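Local coordinates for protein superoxide reductase (Giardia intestinalis, PDB 4D7P) that probably reduces superoxide to hydrogen peroxide at a mononuclear iron centre, at residues 18-23 against 105-110. Residues are numbered along the deposited sequence; the frame is centred on the assembly and turned at random.
Sequences KHVPEM and WENYME. With FE (Fe (III) ion), chain B.
His19 and Trp105 meet at the iron end of this contact, where the buried imidazole is the tightly held partner and the indole is exposed. The imidazole and the five-membered ring of the indole make an offset stack, with centroids 4.4 Å apart. Their planes are inclined by only 11°. Trp105 NE1 lies over one face of the imidazole, while His19 CB sits over the pyrrole face, 3.3 Å from Trp105 CG, as a CH-pi contact. The imidazole swings beside its own backbone N, and its NE2 binds the iron at 2.0 Å. His40, His46, Cys99 and His102 bind the same iron. Trp105 NE1 donates to the carbonyl of His102, so the indole packed on one iron ligand is tethered to the backbone of another; this second-shell link is consistent with holding the His19 ring in position. The looser, outer side at this end is Val20, partly exposed, whose CG2 stands 4.0 Å from Trp105 CE3.

Further along, the buried side lies at Pro21 and Met23. Pro21 CD is 3.3 Å from Trp105 O, and Met23 CE comes within 3.1 Å of Asn107 O. Asn107 reaches across with CG anti to its backbone N (chi1 -175°). Its ND2 gives Pro21 O a hydrogen bond of 3.1 Å, the acceptor lying in the amide plane but the donor well above the carbonyl plane. The bond is nearly straight, 166° at the hydrogen. A water beside Asn107 and Met23 accepts from both Asn107 ND2 and Met23 N. Beyond it, Met109 folds its methyl CE back against Met23 CB.

The axes of 21-23 and 105-110 approach to 7.0 Å and run nearly parallel, facing each other across two sheets of a beta-sandwich. Strand 21-26 pairs with 29-34, and 103-110 with 90-99. Between the layers, Pro21 and Met23 rest on Ala95, and Met23 also reaches Leu53 of strand 48-57.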
loop_
_atom_site.group_PDB
_atom_site.type_symbol
_atom_site.label_atom_id
_atom_site.label_comp_id
_atom_site.label_asym_id
_atom_site.label_seq_id
_atom_site.Cartn_x
_atom_site.Cartn_y
_atom_site.Cartn_z
ATOM N N LYS A 18 12.299 11.607 -17.076
ATOM C CA LYS A 18 11.957 12.401 -15.898
ATOM C C LYS A 18 11.252 11.581 -14.819
ATOM O O LYS A 18 10.306 10.835 -15.086
ATOM C CB LYS A 18 11.088 13.601 -16.293
ATOM C CG LYS A 18 11.626 14.420 -17.470
ATOM C CD LYS A 18 12.965 15.101 -17.162
ATOM C CE LYS A 18 13.434 15.951 -18.349
ATOM N NZ LYS A 18 14.707 16.687 -18.091
ATOM N N HIS A 19 11.732 11.731 -13.591
ATOM C CA HIS A 19 11.196 11.007 -12.447
ATOM C C HIS A 19 10.532 11.987 -11.453
ATOM O O HIS A 19 9.737 11.582 -10.610
ATOM C CB HIS A 19 12.304 10.215 -11.726
ATOM C CG HIS A 19 12.810 9.002 -12.460
ATOM N ND1 HIS A 19 13.838 9.062 -13.377
ATOM C CD2 HIS A 19 12.496 7.688 -12.342
ATOM C CE1 HIS A 19 14.102 7.845 -13.826
ATOM N NE2 HIS A 19 13.310 6.989 -13.205
ATOM N N VAL A 20 10.861 13.273 -11.541
ATOM C CA VAL A 20 10.463 14.195 -10.478
ATOM C C VAL A 20 8.959 14.441 -10.431
ATOM O O VAL A 20 8.378 14.892 -11.409
ATOM C CB VAL A 20 11.180 15.526 -10.618
ATOM C CG1 VAL A 20 10.730 16.479 -9.503
ATOM C CG2 VAL A 20 12.683 15.297 -10.579
ATOM N N PRO A 21 8.323 14.144 -9.286
ATOM C CA PRO A 21 6.864 14.295 -9.193
ATOM C C PRO A 21 6.395 15.756 -9.220
ATOM O O PRO A 21 6.457 16.443 -8.196
ATOM C CB PRO A 21 6.527 13.631 -7.847
ATOM C CG PRO A 21 7.783 13.730 -7.048
ATOM C CD PRO A 21 8.909 13.611 -8.041
ATOM N N GLU A 22 5.934 16.222 -10.383
ATOM C CA GLU A 22 5.298 17.537 -10.486
ATOM C C GLU A 22 4.107 17.625 -9.542
ATOM O O GLU A 22 3.289 16.715 -9.490
ATOM C CB GLU A 22 4.833 17.818 -11.921
ATOM C CG GLU A 22 4.341 19.259 -12.150
ATOM C CD GLU A 22 3.556 19.439 -13.459
ATOM O OE1 GLU A 22 2.562 18.706 -13.674
ATOM O OE2 GLU A 22 3.917 20.330 -14.263
ATOM N N MET A 23 4.016 18.720 -8.795
ATOM C CA MET A 23 2.862 18.979 -7.935
ATOM C C MET A 23 2.078 20.201 -8.403
ATOM O O MET A 23 2.659 21.266 -8.618
ATOM C CB MET A 23 3.308 19.195 -6.489
ATOM C CG MET A 23 3.414 17.933 -5.641
ATOM S SD MET A 23 3.965 18.333 -3.969
ATOM C CE MET A 23 5.652 18.756 -4.345
ATOM N N TRP A 105 12.793 9.951 -6.089
ATOM C CA TRP A 105 12.947 11.328 -6.553
ATOM C C TRP A 105 11.934 12.203 -5.853
ATOM O O TRP A 105 10.741 11.910 -5.869
ATOM C CB TRP A 105 12.777 11.405 -8.064
ATOM C CG TRP A 105 13.831 10.655 -8.790
ATOM C CD1 TRP A 105 13.918 9.297 -8.944
ATOM C CD2 TRP A 105 14.958 11.209 -9.468
ATOM N NE1 TRP A 105 15.037 8.976 -9.678
ATOM C CE2 TRP A 105 15.694 10.133 -10.011
ATOM C CE3 TRP A 105 15.418 12.515 -9.674
ATOM C CZ2 TRP A 105 16.872 10.320 -10.742
ATOM C CZ3 TRP A 105 16.587 12.701 -10.399
ATOM C CH2 TRP A 105 17.300 11.609 -10.925
ATOM N N GLU A 106 12.397 13.264 -5.213
ATOM C CA GLU A 106 11.472 14.068 -4.446
ATOM C C GLU A 106 11.304 15.477 -4.995
ATOM O O GLU A 106 12.043 15.929 -5.864
ATOM C CB GLU A 106 11.898 14.117 -2.981
ATOM C CG GLU A 106 13.259 14.696 -2.729
ATOM C CD GLU A 106 13.700 14.511 -1.290
ATOM O OE1 GLU A 106 13.075 13.700 -0.571
ATOM O OE2 GLU A 106 14.674 15.178 -0.878
ATOM N N ASN A 107 10.285 16.154 -4.490
ATOM C CA ASN A 107 9.982 17.512 -4.891
ATOM C C ASN A 107 9.296 18.192 -3.728
ATOM O O ASN A 107 8.304 17.689 -3.207
ATOM C CB ASN A 107 9.100 17.541 -6.143
ATOM C CG ASN A 107 8.861 18.953 -6.652
ATOM O OD1 ASN A 107 9.502 19.900 -6.195
ATOM N ND2 ASN A 107 7.943 19.101 -7.598
ATOM N N TYR A 108 9.845 19.321 -3.301
ATOM C CA TYR A 108 9.300 20.037 -2.160
ATOM C C TYR A 108 8.566 21.270 -2.625
ATOM O O TYR A 108 9.054 21.997 -3.491
ATOM C CB TYR A 108 10.401 20.441 -1.180
ATOM C CG TYR A 108 9.888 21.156 0.055
ATOM C CD1 TYR A 108 9.189 20.465 1.038
ATOM C CD2 TYR A 108 10.113 22.517 0.244
ATOM C CE1 TYR A 108 8.724 21.107 2.177
ATOM C CE2 TYR A 108 9.652 23.167 1.380
ATOM C CZ TYR A 108 8.958 22.458 2.343
ATOM O OH TYR A 108 8.492 23.093 3.476
ATOM N N MET A 109 7.387 21.496 -2.060
ATOM C CA MET A 109 6.668 22.732 -2.310
ATOM C C MET A 109 6.491 23.476 -1.000
ATOM O O MET A 109 5.942 22.936 -0.040
ATOM C CB MET A 109 5.316 22.459 -2.960
ATOM C CG MET A 109 4.445 23.687 -3.098
ATOM S SD MET A 109 2.810 23.235 -3.670
ATOM C CE MET A 109 3.236 22.653 -5.308
ATOM N N GLU A 110 6.979 24.710 -0.950
ATOM C CA GLU A 110 6.791 25.545 0.227
ATOM C C GLU A 110 5.383 26.124 0.223
ATOM O O GLU A 110 4.941 26.668 -0.784
ATOM C CB GLU A 110 7.836 26.660 0.264
ATOM C CG GLU A 110 7.926 27.398 1.593
ATOM C CD GLU A 110 8.990 28.494 1.589
ATOM O OE1 GLU A 110 10.045 28.311 0.941
ATOM O OE2 GLU A 110 8.768 29.539 2.237
HETATM FE FE FE B . 12.987 5.183 -14.089
HETATM O O HOH W 1 6.076 21.033 -9.408
#